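Local structure of SAM-dependent methyltransferase (Anabaena variabilis ATCC 29413, 3GGD) at residues S30-W35 with P183-L188. The protein probably transfers a methyl group from S-adenosylmethionine to an acceptor substrate, and binds the product S-adenosyl-L-homocysteine. Residues are numbered along the deposited sequence; the frame is centred on the assembly and turned at random.
Sequences STPVLW and PYELLL. With SAH (S-adenosyl-L-homocysteine), chain E.
P32 and L34 meet the short helix 184-190 in an apolar, water-bridged contact between a loop and a helix, set at the surface of a Rossmann-like methyltransferase fold. The loop follows helix 15-29, passes between the cofactor pocket and helix 184-190, and illustrates how one irregular segment can touch both. On the helix side, the P32 ring rests against L188, with CD 3.7 Å from L188 CD1, while CB of P32 meets CG of E185. L188 CD1 also lies over one face of the Y184 ring, toward its rim, and P32 CD approaches the same ring obliquely at CE2. Farther along, L34 extends its CG anti to the backbone N (chi1 174°), which lays its side chain beside that of L186, pointing the same way, with L34 CD2 3.8 Å from L186 CD1; its CD1 touches CB of E185. A bend at chi2 (87°) turns the end of E185 away from the loop, where OE1 is hydrogen-bonded to H225. No direct hydrogen bond joins the two segments. Instead, one water donates to P32 O and to E185 O and accepts from L34 N, so that three hydrogen bonds tie it to both backbones. On the cofactor side, the W35 indole has a neighbour on each face, both offset toward the rim: V33 CG1 on one and, on the other, SD of S-adenosyl-L-homocysteine, 3.3 Å from W35 CE2.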
loop_
_atom_site.group_PDB
_atom_site.type_symbol
_atom_site.label_atom_id
_atom_site.label_comp_id
_atom_site.label_asym_id
_atom_site.label_seq_id
_atom_site.Cartn_x
_atom_site.Cartn_y
_atom_site.Cartn_z
ATOM N N SER A 30 -2.754 20.549 -2.723
ATOM C CA SER A 30 -1.790 20.060 -3.685
ATOM C C SER A 30 -0.372 19.920 -3.085
ATOM O O SER A 30 0.604 20.379 -3.661
ATOM C CB SER A 30 -1.766 20.974 -4.934
ATOM O OG SER A 30 -3.039 20.959 -5.564
ATOM N N THR A 31 -0.260 19.215 -1.964
ATOM C CA THR A 31 1.004 19.060 -1.313
ATOM C C THR A 31 1.627 17.710 -1.777
ATOM O O THR A 31 0.936 16.853 -2.316
ATOM C CB THR A 31 0.812 19.150 0.219
ATOM O OG1 THR A 31 -0.283 18.327 0.609
ATOM C CG2 THR A 31 0.487 20.561 0.678
ATOM N N PRO A 32 2.954 17.555 -1.600
ATOM C CA PRO A 32 3.673 16.372 -2.046
ATOM C C PRO A 32 3.271 15.125 -1.297
ATOM O O PRO A 32 2.875 15.198 -0.134
ATOM C CB PRO A 32 5.136 16.701 -1.770
ATOM C CG PRO A 32 5.188 18.120 -1.484
ATOM C CD PRO A 32 3.846 18.548 -0.988
ATOM N N VAL A 33 3.386 13.984 -1.981
ATOM C CA VAL A 33 2.961 12.694 -1.445
ATOM C C VAL A 33 4.194 11.805 -1.426
ATOM O O VAL A 33 4.720 11.392 -2.460
ATOM C CB VAL A 33 1.804 12.103 -2.295
ATOM C CG1 VAL A 33 1.420 10.697 -1.814
ATOM C CG2 VAL A 33 0.594 13.077 -2.294
ATOM N N LEU A 34 4.658 11.532 -0.222
ATOM C CA LEU A 34 5.944 10.887 0.009
ATOM C C LEU A 34 6.226 9.652 -0.845
ATOM O O LEU A 34 7.326 9.483 -1.360
ATOM C CB LEU A 34 6.037 10.477 1.506
ATOM C CG LEU A 34 7.238 9.652 1.964
ATOM C CD1 LEU A 34 8.486 10.526 1.903
ATOM C CD2 LEU A 34 6.996 9.079 3.389
ATOM N N TRP A 35 5.240 8.768 -0.950
ATOM C CA TRP A 35 5.425 7.484 -1.649
ATOM C C TRP A 35 5.088 7.521 -3.147
ATOM O O TRP A 35 5.241 6.501 -3.837
ATOM C CB TRP A 35 4.545 6.418 -1.009
ATOM C CG TRP A 35 3.133 6.888 -0.908
ATOM C CD1 TRP A 35 2.174 6.845 -1.881
ATOM C CD2 TRP A 35 2.547 7.533 0.214
ATOM N NE1 TRP A 35 1.001 7.429 -1.411
ATOM C CE2 TRP A 35 1.215 7.858 -0.129
ATOM C CE3 TRP A 35 3.016 7.872 1.485
ATOM C CZ2 TRP A 35 0.350 8.499 0.764
ATOM C CZ3 TRP A 35 2.161 8.509 2.366
ATOM C CH2 TRP A 35 0.845 8.816 1.994
ATOM N N PRO A 183 12.141 13.881 6.966
ATOM C CA PRO A 183 11.762 14.426 5.665
ATOM C C PRO A 183 10.400 15.156 5.662
ATOM O O PRO A 183 9.425 14.615 6.199
ATOM C CB PRO A 183 11.647 13.173 4.797
ATOM C CG PRO A 183 12.627 12.229 5.395
ATOM C CD PRO A 183 12.501 12.454 6.885
ATOM N N TYR A 184 10.345 16.346 5.049
ATOM C CA TYR A 184 9.100 17.130 4.924
ATOM C C TYR A 184 7.920 16.276 4.535
ATOM O O TYR A 184 6.864 16.325 5.172
ATOM C CB TYR A 184 9.227 18.288 3.868
ATOM C CG TYR A 184 7.907 19.105 3.602
ATOM C CD1 TYR A 184 7.213 19.667 4.660
ATOM C CD2 TYR A 184 7.411 19.354 2.309
ATOM C CE1 TYR A 184 6.020 20.444 4.472
ATOM C CE2 TYR A 184 6.211 20.149 2.089
ATOM C CZ TYR A 184 5.499 20.679 3.194
ATOM O OH TYR A 184 4.267 21.488 3.096
ATOM N N GLU A 185 8.098 15.468 3.490
ATOM C CA GLU A 185 6.983 14.710 2.964
ATOM C C GLU A 185 6.490 13.628 3.929
ATOM O O GLU A 185 5.331 13.217 3.850
ATOM C CB GLU A 185 7.315 14.125 1.581
ATOM C CG GLU A 185 7.765 15.192 0.536
ATOM C CD GLU A 185 9.268 15.499 0.545
ATOM O OE1 GLU A 185 9.994 15.162 1.517
ATOM O OE2 GLU A 185 9.732 16.076 -0.460
ATOM N N LEU A 186 7.348 13.175 4.828
ATOM C CA LEU A 186 6.934 12.200 5.848
ATOM C C LEU A 186 6.199 12.960 6.952
ATOM O O LEU A 186 5.176 12.517 7.445
ATOM C CB LEU A 186 8.123 11.452 6.432
ATOM C CG LEU A 186 7.827 10.464 7.595
ATOM C CD1 LEU A 186 6.820 9.357 7.199
ATOM C CD2 LEU A 186 9.125 9.867 8.124
ATOM N N LEU A 187 6.721 14.115 7.327
ATOM C CA LEU A 187 6.049 14.917 8.324
ATOM C C LEU A 187 4.609 15.234 7.882
ATOM O O LEU A 187 3.676 15.264 8.712
ATOM C CB LEU A 187 6.868 16.167 8.644
ATOM C CG LEU A 187 8.145 15.926 9.454
ATOM C CD1 LEU A 187 8.991 17.220 9.595
ATOM C CD2 LEU A 187 7.816 15.306 10.865
ATOM N N LEU A 188 4.414 15.443 6.575
ATOM C CA LEU A 188 3.073 15.705 6.042
ATOM C C LEU A 188 2.059 14.617 6.339
ATOM O O LEU A 188 0.860 14.915 6.485
ATOM C CB LEU A 188 3.090 15.977 4.522
ATOM C CG LEU A 188 3.693 17.327 4.101
ATOM C CD1 LEU A 188 3.757 17.458 2.566
ATOM C CD2 LEU A 188 2.980 18.521 4.721
HETATM N N SAH E . -0.736 2.036 -2.905
HETATM C CA SAH E . -0.679 3.513 -3.057
HETATM C CB SAH E . -0.876 4.280 -1.732
HETATM C CG SAH E . 0.054 3.980 -0.543
HETATM S SD SAH E . -0.259 5.037 0.884
HETATM C C SAH E . 0.621 3.961 -3.709
HETATM O O SAH E . 0.689 5.082 -4.274
HETATM O OXT SAH E . 1.620 3.244 -3.664
HETATM C "C5'" SAH E . -1.326 3.997 1.841
HETATM C "C4'" SAH E . -2.793 3.997 1.320
HETATM O "O4'" SAH E . -3.597 3.104 2.128
HETATM C "C3'" SAH E . -3.542 5.341 1.368
HETATM O "O3'" SAH E . -4.112 5.692 0.118
HETATM C "C2'" SAH E . -4.659 5.119 2.381
HETATM O "O2'" SAH E . -5.824 5.956 2.232
HETATM C "C1'" SAH E . -4.911 3.629 2.250
HETATM N N9 SAH E . -5.606 3.041 3.402
HETATM C C8 SAH E . -5.323 3.316 4.705
HETATM N N7 SAH E . -6.118 2.591 5.509
HETATM C C5 SAH E . -6.929 1.849 4.695
HETATM C C6 SAH E . -8.032 0.922 4.923
HETATM N N6 SAH E . -8.365 0.698 6.215
HETATM N N1 SAH E . -8.674 0.371 3.883
HETATM C C2 SAH E . -8.301 0.677 2.599
HETATM N N3 SAH E . -7.312 1.533 2.346
HETATM C C4 SAH E . -6.625 2.155 3.324
HETATM O O HOH W 1 3.327 13.268 1.866
#